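Local coordinates for entry-fusion complex associated protein OPG083 (Vaccinia virus, PDB 6CJ6) that serves as a component of the viral entry-fusion complex, which merges viral and cellular membranes and then opens a pore that lets the virion core into the host cytoplasm, at residues L10-L22 with L65-L77. Sequence-based numbering, arbitrary orientation.
Sequences LYNLFIDSYLQKL and LMVESFIEVISLL. With PDO (1,3-propandiol), chain X.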
ATOM      1  N   LEU A  10      -6.952   7.774   4.485  1.00 34.32           N
ATOM      2  CA  LEU A  10      -7.507   6.909   3.450  1.00 26.48           C
ATOM      3  C   LEU A  10      -6.740   5.600   3.322  1.00 30.45           C
ATOM      4  O   LEU A  10      -7.329   4.579   2.952  1.00 28.28           O
ATOM      5  CB  LEU A  10      -7.542   7.631   2.104  1.00 33.55           C
ATOM      6  CG  LEU A  10      -8.839   8.368   1.777  1.00 41.34           C
ATOM      7  CD1 LEU A  10      -8.806   8.887   0.350  1.00 42.07           C
ATOM      8  CD2 LEU A  10     -10.024   7.445   1.989  1.00 35.72           C
ATOM      9  N   TYR A  11      -5.435   5.603   3.612  1.00 25.83           N
ATOM     10  CA  TYR A  11      -4.678   4.360   3.520  1.00 23.31           C
ATOM     11  C   TYR A  11      -5.218   3.304   4.474  1.00 30.79           C
ATOM     12  O   TYR A  11      -5.156   2.107   4.171  1.00 28.44           O
ATOM     13  CB  TYR A  11      -3.186   4.603   3.754  1.00 23.43           C
ATOM     14  CG  TYR A  11      -2.372   3.326   3.718  1.00 25.51           C
ATOM     15  CD1 TYR A  11      -2.108   2.683   2.517  1.00 31.88           C
ATOM     16  CD2 TYR A  11      -1.887   2.754   4.887  1.00 25.89           C
ATOM     17  CE1 TYR A  11      -1.378   1.508   2.480  1.00 29.91           C
ATOM     18  CE2 TYR A  11      -1.149   1.586   4.861  1.00 26.59           C
ATOM     19  CZ  TYR A  11      -0.896   0.969   3.655  1.00 29.39           C
ATOM     20  OH  TYR A  11      -0.165  -0.195   3.625  1.00 34.08           O
ATOM     21  N   ASN A  12      -5.753   3.724   5.625  1.00 34.34           N
ATOM     22  CA  ASN A  12      -6.392   2.779   6.535  1.00 32.59           C
ATOM     23  C   ASN A  12      -7.531   2.041   5.844  1.00 27.87           C
ATOM     24  O   ASN A  12      -7.640   0.814   5.938  1.00 25.77           O
ATOM     25  CB  ASN A  12      -6.905   3.513   7.773  1.00 28.54           C
ATOM     26  CG  ASN A  12      -5.785   4.085   8.614  1.00 40.40           C
ATOM     27  OD1 ASN A  12      -5.460   5.270   8.515  1.00 38.89           O
ATOM     28  ND2 ASN A  12      -5.186   3.242   9.449  1.00 32.63           N
ATOM     29  N   LEU A  13      -8.393   2.777   5.139  1.00 24.54           N
ATOM     30  CA  LEU A  13      -9.483   2.132   4.416  1.00 32.70           C
ATOM     31  C   LEU A  13      -8.951   1.225   3.314  1.00 29.43           C
ATOM     32  O   LEU A  13      -9.482   0.129   3.092  1.00 34.41           O
ATOM     33  CB  LEU A  13     -10.430   3.186   3.842  1.00 34.53           C
ATOM     34  CG  LEU A  13     -11.007   4.173   4.856  1.00 38.40           C
ATOM     35  CD1 LEU A  13     -12.040   5.078   4.204  1.00 46.37           C
ATOM     36  CD2 LEU A  13     -11.606   3.433   6.044  1.00 52.15           C
ATOM     37  N   PHE A  14      -7.898   1.658   2.617  1.00 31.58           N
ATOM     38  CA  PHE A  14      -7.340   0.852   1.536  1.00 32.13           C
ATOM     39  C   PHE A  14      -6.756  -0.449   2.065  1.00 31.71           C
ATOM     40  O   PHE A  14      -7.064  -1.535   1.557  1.00 31.75           O
ATOM     41  CB  PHE A  14      -6.277   1.650   0.777  1.00 29.82           C
ATOM     42  CG  PHE A  14      -5.382   0.802  -0.091  1.00 29.94           C
ATOM     43  CD1 PHE A  14      -5.778   0.429  -1.365  1.00 28.49           C
ATOM     44  CD2 PHE A  14      -4.144   0.380   0.370  1.00 32.21           C
ATOM     45  CE1 PHE A  14      -4.958  -0.353  -2.162  1.00 26.33           C
ATOM     46  CE2 PHE A  14      -3.322  -0.402  -0.419  1.00 27.35           C
ATOM     47  CZ  PHE A  14      -3.730  -0.769  -1.689  1.00 29.61           C
ATOM     48  N   ILE A  15      -5.902  -0.363   3.086  1.00 30.59           N
ATOM     49  CA  ILE A  15      -5.199  -1.557   3.541  1.00 29.89           C
ATOM     50  C   ILE A  15      -6.169  -2.552   4.167  1.00 27.40           C
ATOM     51  O   ILE A  15      -6.021  -3.767   4.000  1.00 32.44           O
ATOM     52  CB  ILE A  15      -4.014  -1.201   4.458  1.00 29.59           C
ATOM     53  CG1 ILE A  15      -3.099  -2.416   4.630  1.00 37.87           C
ATOM     54  CG2 ILE A  15      -4.491  -0.687   5.809  1.00 27.90           C
ATOM     55  CD1 ILE A  15      -2.533  -2.936   3.323  1.00 28.06           C
ATOM     56  N   ASP A  16      -7.187  -2.060   4.877  1.00 30.21           N
ATOM     57  CA  ASP A  16      -8.188  -2.958   5.442  1.00 34.44           C
ATOM     58  C   ASP A  16      -8.912  -3.722   4.344  1.00 37.02           C
ATOM     59  O   ASP A  16      -9.168  -4.924   4.477  1.00 38.02           O
ATOM     60  CB  ASP A  16      -9.178  -2.168   6.298  1.00 37.77           C
ATOM     61  CG  ASP A  16      -8.555  -1.653   7.580  1.00 38.79           C
ATOM     62  OD1 ASP A  16      -7.424  -2.076   7.896  1.00 44.23           O
ATOM     63  OD2 ASP A  16      -9.191  -0.826   8.267  1.00 34.56           O
ATOM     64  N   SER A  17      -9.241  -3.037   3.245  1.00 40.43           N
ATOM     65  CA  SER A  17      -9.808  -3.711   2.081  1.00 36.54           C
ATOM     66  C   SER A  17      -8.808  -4.681   1.469  1.00 37.80           C
ATOM     67  O   SER A  17      -9.158  -5.816   1.124  1.00 41.13           O
ATOM     68  CB  SER A  17     -10.228  -2.672   1.042  1.00 38.75           C
ATOM     69  OG  SER A  17     -10.488  -3.282  -0.211  1.00 44.04           O
ATOM     70  N   TYR A  18      -7.557  -4.245   1.324  1.00 32.51           N
ATOM     71  CA  TYR A  18      -6.553  -5.069   0.662  1.00 37.39           C
ATOM     72  C   TYR A  18      -6.214  -6.303   1.489  1.00 44.01           C
ATOM     73  O   TYR A  18      -5.980  -7.382   0.932  1.00 39.80           O
ATOM     74  CB  TYR A  18      -5.307  -4.227   0.380  1.00 32.90           C
ATOM     75  CG  TYR A  18      -4.210  -4.958  -0.354  1.00 36.31           C
ATOM     76  CD1 TYR A  18      -4.482  -5.689  -1.504  1.00 34.20           C
ATOM     77  CD2 TYR A  18      -2.897  -4.898   0.089  1.00 33.31           C
ATOM     78  CE1 TYR A  18      -3.478  -6.352  -2.180  1.00 29.30           C
ATOM     79  CE2 TYR A  18      -1.886  -5.558  -0.582  1.00 34.38           C
ATOM     80  CZ  TYR A  18      -2.183  -6.283  -1.714  1.00 30.93           C
ATOM     81  OH  TYR A  18      -1.179  -6.942  -2.382  1.00 32.42           O
ATOM     82  N   LEU A  19      -6.194  -6.171   2.820  1.00 38.65           N
ATOM     83  CA  LEU A  19      -5.859  -7.313   3.668  1.00 41.53           C
ATOM     84  C   LEU A  19      -6.923  -8.404   3.587  1.00 40.77           C
ATOM     85  O   LEU A  19      -6.590  -9.595   3.590  1.00 48.41           O
ATOM     86  CB  LEU A  19      -5.632  -6.864   5.112  1.00 31.15           C
ATOM     87  CG  LEU A  19      -4.362  -6.047   5.360  1.00 36.04           C
ATOM     88  CD1 LEU A  19      -4.308  -5.539   6.794  1.00 47.04           C
ATOM     89  CD2 LEU A  19      -3.122  -6.861   5.026  1.00 41.55           C
ATOM     90  N   GLN A  20      -8.201  -8.021   3.522  1.00 37.90           N
ATOM     91  CA  GLN A  20      -9.267  -9.006   3.350  1.00 49.69           C
ATOM     92  C   GLN A  20      -9.038  -9.848   2.102  1.00 52.43           C
ATOM     93  O   GLN A  20      -9.154 -11.079   2.134  1.00 52.63           O
ATOM     94  CB  GLN A  20     -10.622  -8.305   3.255  1.00 48.88           C
ATOM     95  CG  GLN A  20     -11.253  -7.918   4.576  1.00 54.41           C
ATOM     96  CD  GLN A  20     -12.695  -7.472   4.403  1.00 55.65           C
ATOM     97  OE1 GLN A  20     -13.305  -7.711   3.364  1.00 63.43           O
ATOM     98  NE2 GLN A  20     -13.242  -6.815   5.419  1.00 60.58           N
ATOM     99  N   LYS A  21      -8.715  -9.193   0.987  1.00 48.87           N
ATOM    100  CA  LYS A  21      -8.520  -9.909  -0.268  1.00 46.73           C
ATOM    101  C   LYS A  21      -7.286 -10.802  -0.211  1.00 49.21           C
ATOM    102  O   LYS A  21      -7.286 -11.905  -0.769  1.00 52.22           O
ATOM    103  CB  LYS A  21      -8.415  -8.905  -1.414  1.00 45.25           C
ATOM    104  CG  LYS A  21      -9.636  -8.007  -1.569  1.00 44.09           C
ATOM    105  CD  LYS A  21      -9.239  -6.643  -2.111  1.00 44.43           C
ATOM    106  CE  LYS A  21     -10.232  -6.122  -3.139  1.00 46.25           C
ATOM    107  NZ  LYS A  21     -11.576  -5.848  -2.564  1.00 51.00           N
ATOM    108  N   LEU A  22      -6.227 -10.347   0.465  1.00 50.91           N
ATOM    109  CA  LEU A  22      -5.014 -11.154   0.572  1.00 51.24           C
ATOM    110  C   LEU A  22      -5.277 -12.454   1.321  1.00 57.61           C
ATOM    111  O   LEU A  22      -4.737 -13.507   0.961  1.00 60.89           O
ATOM    112  CB  LEU A  22      -3.908 -10.358   1.265  1.00 45.99           C
ATOM    113  CG  LEU A  22      -3.293  -9.180   0.512  1.00 45.50           C
ATOM    114  CD1 LEU A  22      -2.194  -8.535   1.339  1.00 37.93           C
ATOM    115  CD2 LEU A  22      -2.761  -9.623  -0.838  1.00 44.42           C
ATOM    116  N   LEU A  65      -5.649  -7.116  -6.811  1.00 28.44           N
ATOM    117  CA  LEU A  65      -6.380  -6.769  -5.596  1.00 35.03           C
ATOM    118  C   LEU A  65      -5.937  -5.417  -5.051  1.00 33.97           C
ATOM    119  O   LEU A  65      -6.733  -4.705  -4.427  1.00 28.02           O
ATOM    120  CB  LEU A  65      -6.175  -7.851  -4.537  1.00 36.25           C
ATOM    121  CG  LEU A  65      -6.577  -9.280  -4.906  1.00 42.36           C
ATOM    122  CD1 LEU A  65      -6.105 -10.255  -3.839  1.00 48.05           C
ATOM    123  CD2 LEU A  65      -8.077  -9.381  -5.096  1.00 44.58           C
ATOM    124  N   MET A  66      -4.670  -5.062  -5.268  1.00 30.58           N
ATOM    125  CA  MET A  66      -4.179  -3.737  -4.913  1.00 29.47           C
ATOM    126  C   MET A  66      -4.950  -2.655  -5.656  1.00 31.81           C
ATOM    127  O   MET A  66      -5.266  -1.605  -5.088  1.00 27.27           O
ATOM    128  CB  MET A  66      -2.694  -3.667  -5.264  1.00 30.03           C
ATOM    129  CG  MET A  66      -1.938  -2.462  -4.792  1.00 33.03           C
ATOM    130  SD  MET A  66      -0.238  -2.958  -4.440  1.00 36.47           S
ATOM    131  CE  MET A  66      -0.381  -3.205  -2.682  1.00 32.65           C
ATOM    132  N   VAL A  67      -5.270  -2.896  -6.927  1.00 26.62           N
ATOM    133  CA  VAL A  67      -5.987  -1.895  -7.711  1.00 29.91           C
ATOM    134  C   VAL A  67      -7.478  -1.904  -7.386  1.00 34.33           C
ATOM    135  O   VAL A  67      -8.111  -0.843  -7.314  1.00 32.03           O
ATOM    136  CB  VAL A  67      -5.697  -2.073  -9.213  1.00 33.97           C
ATOM    137  CG1 VAL A  67      -6.709  -1.313 -10.052  1.00 33.28           C
ATOM    138  CG2 VAL A  67      -4.294  -1.590  -9.527  1.00 31.75           C
ATOM    139  N   GLU A  68      -8.062  -3.090  -7.182  1.00 34.57           N
ATOM    140  CA  GLU A  68      -9.458  -3.166  -6.760  1.00 32.60           C
ATOM    141  C   GLU A  68      -9.689  -2.324  -5.514  1.00 37.63           C
ATOM    142  O   GLU A  68     -10.633  -1.528  -5.451  1.00 36.74           O
ATOM    143  CB  GLU A  68      -9.860  -4.615  -6.477  1.00 30.70           C
ATOM    144  CG  GLU A  68      -9.809  -5.566  -7.659  1.00 38.98           C
ATOM    145  CD  GLU A  68     -10.403  -6.928  -7.327  1.00 42.51           C
ATOM    146  OE1 GLU A  68     -11.513  -6.971  -6.754  1.00 50.60           O
ATOM    147  OE2 GLU A  68      -9.759  -7.955  -7.628  1.00 45.34           O
ATOM    148  N   SER A  69      -8.819  -2.485  -4.512  1.00 34.78           N
ATOM    149  CA  SER A  69      -8.977  -1.745  -3.266  1.00 28.21           C
ATOM    150  C   SER A  69      -8.819  -0.246  -3.490  1.00 28.09           C
ATOM    151  O   SER A  69      -9.555   0.556  -2.906  1.00 30.04           O
ATOM    152  CB  SER A  69      -7.968  -2.248  -2.229  1.00 33.10           C
ATOM    153  OG  SER A  69      -8.082  -3.648  -2.028  1.00 32.53           O
ATOM    154  N   PHE A  70      -7.865   0.150  -4.337  1.00 27.03           N
ATOM    155  CA  PHE A  70      -7.654   1.569  -4.607  1.00 31.20           C
ATOM    156  C   PHE A  70      -8.895   2.200  -5.219  1.00 32.53           C
ATOM    157  O   PHE A  70      -9.356   3.255  -4.770  1.00 36.35           O
ATOM    158  CB  PHE A  70      -6.447   1.755  -5.527  1.00 30.89           C
ATOM    159  CG  PHE A  70      -6.205   3.185  -5.928  1.00 32.41           C
ATOM    160  CD1 PHE A  70      -5.568   4.063  -5.065  1.00 35.30           C
ATOM    161  CD2 PHE A  70      -6.611   3.650  -7.170  1.00 35.50           C
ATOM    162  CE1 PHE A  70      -5.344   5.379  -5.431  1.00 37.04           C
ATOM    163  CE2 PHE A  70      -6.389   4.965  -7.543  1.00 35.32           C
ATOM    164  CZ  PHE A  70      -5.756   5.831  -6.674  1.00 32.13           C
ATOM    165  N   ILE A  71      -9.445   1.572  -6.260  1.00 38.22           N
ATOM    166  CA  ILE A  71     -10.665   2.082  -6.878  1.00 34.02           C
ATOM    167  C   ILE A  71     -11.806   2.091  -5.871  1.00 38.72           C
ATOM    168  O   ILE A  71     -12.554   3.072  -5.762  1.00 34.08           O
ATOM    169  CB  ILE A  71     -11.007   1.261  -8.133  1.00 37.99           C
ATOM    170  CG1 ILE A  71      -9.966   1.505  -9.227  1.00 28.88           C
ATOM    171  CG2 ILE A  71     -12.412   1.588  -8.618  1.00 33.30           C
ATOM    172  CD1 ILE A  71      -9.937   0.430 -10.286  1.00 42.22           C
ATOM    173  N   GLU A  72     -11.948   1.004  -5.109  1.00 36.09           N
ATOM    174  CA  GLU A  72     -13.020   0.917  -4.125  1.00 38.34           C
ATOM    175  C   GLU A  72     -12.930   2.037  -3.097  1.00 44.65           C
ATOM    176  O   GLU A  72     -13.949   2.623  -2.714  1.00 50.72           O
ATOM    177  CB  GLU A  72     -12.965  -0.438  -3.426  1.00 37.01           C
ATOM    178  CG  GLU A  72     -13.909  -0.543  -2.256  1.00 44.78           C
ATOM    179  CD  GLU A  72     -13.481  -1.595  -1.261  1.00 49.99           C
ATOM    180  OE1 GLU A  72     -12.733  -2.516  -1.653  1.00 41.88           O
ATOM    181  OE2 GLU A  72     -13.887  -1.489  -0.083  1.00 54.00           O
ATOM    182  N   VAL A  73     -11.718   2.352  -2.641  1.00 39.39           N
ATOM    183  CA  VAL A  73     -11.557   3.334  -1.575  1.00 38.68           C
ATOM    184  C   VAL A  73     -11.590   4.756  -2.122  1.00 39.24           C
ATOM    185  O   VAL A  73     -12.152   5.660  -1.494  1.00 39.91           O
ATOM    186  CB  VAL A  73     -10.280   3.039  -0.768  1.00 34.41           C
ATOM    187  CG1 VAL A  73      -9.776   4.295  -0.070  1.00 40.42           C
ATOM    188  CG2 VAL A  73     -10.549   1.935   0.240  1.00 35.94           C
ATOM    189  N   ILE A  74     -11.000   4.980  -3.299  1.00 40.33           N
ATOM    190  CA  ILE A  74     -10.901   6.333  -3.833  1.00 46.07           C
ATOM    191  C   ILE A  74     -12.260   6.903  -4.223  1.00 47.16           C
ATOM    192  O   ILE A  74     -12.416   8.127  -4.287  1.00 42.85           O
ATOM    193  CB  ILE A  74      -9.885   6.400  -4.990  1.00 42.01           C
ATOM    194  CG1 ILE A  74      -9.165   7.749  -4.988  1.00 33.07           C
ATOM    195  CG2 ILE A  74     -10.569   6.147  -6.329  1.00 38.60           C
ATOM    196  CD1 ILE A  74      -8.259   7.942  -3.797  1.00 38.25           C
ATOM    197  N   SER A  75     -13.259   6.049  -4.465  1.00 46.58           N
ATOM    198  CA  SER A  75     -14.570   6.530  -4.888  1.00 50.02           C
ATOM    199  C   SER A  75     -15.240   7.410  -3.840  1.00 48.39           C
ATOM    200  O   SER A  75     -16.165   8.158  -4.175  1.00 51.96           O
ATOM    201  CB  SER A  75     -15.477   5.353  -5.252  1.00 49.13           C
ATOM    202  OG  SER A  75     -14.965   4.650  -6.370  1.00 46.64           O
ATOM    203  N   LEU A  76     -14.797   7.346  -2.587  1.00 52.36           N
ATOM    204  CA  LEU A  76     -15.350   8.177  -1.527  1.00 48.97           C
ATOM    205  C   LEU A  76     -14.870   9.622  -1.598  1.00 47.04           C
ATOM    206  O   LEU A  76     -15.174  10.408  -0.694  1.00 55.82           O
ATOM    207  CB  LEU A  76     -15.038   7.563  -0.157  1.00 55.27           C
ATOM    208  CG  LEU A  76     -15.624   6.162   0.051  1.00 60.88           C
ATOM    209  CD1 LEU A  76     -15.098   5.517   1.323  1.00 53.44           C
ATOM    210  CD2 LEU A  76     -17.146   6.220   0.065  1.00 61.38           C
ATOM    211  N   LEU A  77     -14.140   9.987  -2.644  1.00 45.00           N
ATOM    212  CA  LEU A  77     -13.638  11.335  -2.844  1.00 48.92           C
ATOM    213  C   LEU A  77     -14.404  12.022  -3.962  1.00 53.73           C
ATOM    214  O   LEU A  77     -14.970  11.359  -4.838  1.00 47.90           O
ATOM    215  CB  LEU A  77     -12.151  11.296  -3.228  1.00 48.29           C
ATOM    216  CG  LEU A  77     -11.144  10.935  -2.138  1.00 43.95           C
ATOM    217  CD1 LEU A  77      -9.729  11.035  -2.682  1.00 39.22           C
ATOM    218  CD2 LEU A  77     -11.320  11.833  -0.923  1.00 45.57           C
TER
HETATM  219  C1  PDO X 220     -13.738  -3.539   2.241  1.00 54.51           C
HETATM  220  O1  PDO X 220     -12.685  -2.988   3.041  1.00 55.19           O
HETATM  221  C2  PDO X 220     -13.154  -4.100   0.950  1.00 46.02           C
HETATM  222  C3  PDO X 220     -12.775  -5.566   1.113  1.00 51.15           C
HETATM  223  O3  PDO X 220     -12.086  -6.014  -0.059  1.00 53.88           O
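Ser17 OG donates to Glu72 OE1 (2.8 Å), which it meets from above the carboxylate plane; O3 of a 1,3-propandiol lies 3.2 Å from both Ser17 O and Ser17 OG and can share its proton between them. Lys21 NZ gives that O3 a hydrogen bond of 2.6 Å and makes a long salt bridge to Glu72 OE1 at 3.6 Å, its bent chain lying among Leu65, Glu68, Ser69 and Glu72. Ser69 is a knob between Phe14, Ser17, Tyr18 and Lys21; its OG, turned beside its own backbone N (chi1 -55°), bonds back to Leu65 O. Deeper in, Phe14 enters a hole formed by Met66, Ser69, Phe70 and Val73, its ring edge at the helix backbone, with CE1 3.2 Å from Met66 O. Met66 SD lies obliquely 5.2 Å from the Tyr18 ring centroid, a Met-aromatic contact, and its CE methyl packs on Tyr18 CE2; Leu22 CG covers the centre of one Tyr18 face. Leu10 CD1 meets Leu77 CD1 tip to tip (3.8 Å), and Val73 fits against Leu10 and Leu13. The axes of 10-22 and 65-74 run roughly antiparallel, at 140°. Apolar groups hold the buried side; the charged pair, probably strengthening each other's ionised forms, lines a polar margin where a diol, perhaps from the crystallisation liquor, is modelled with doubtful precision.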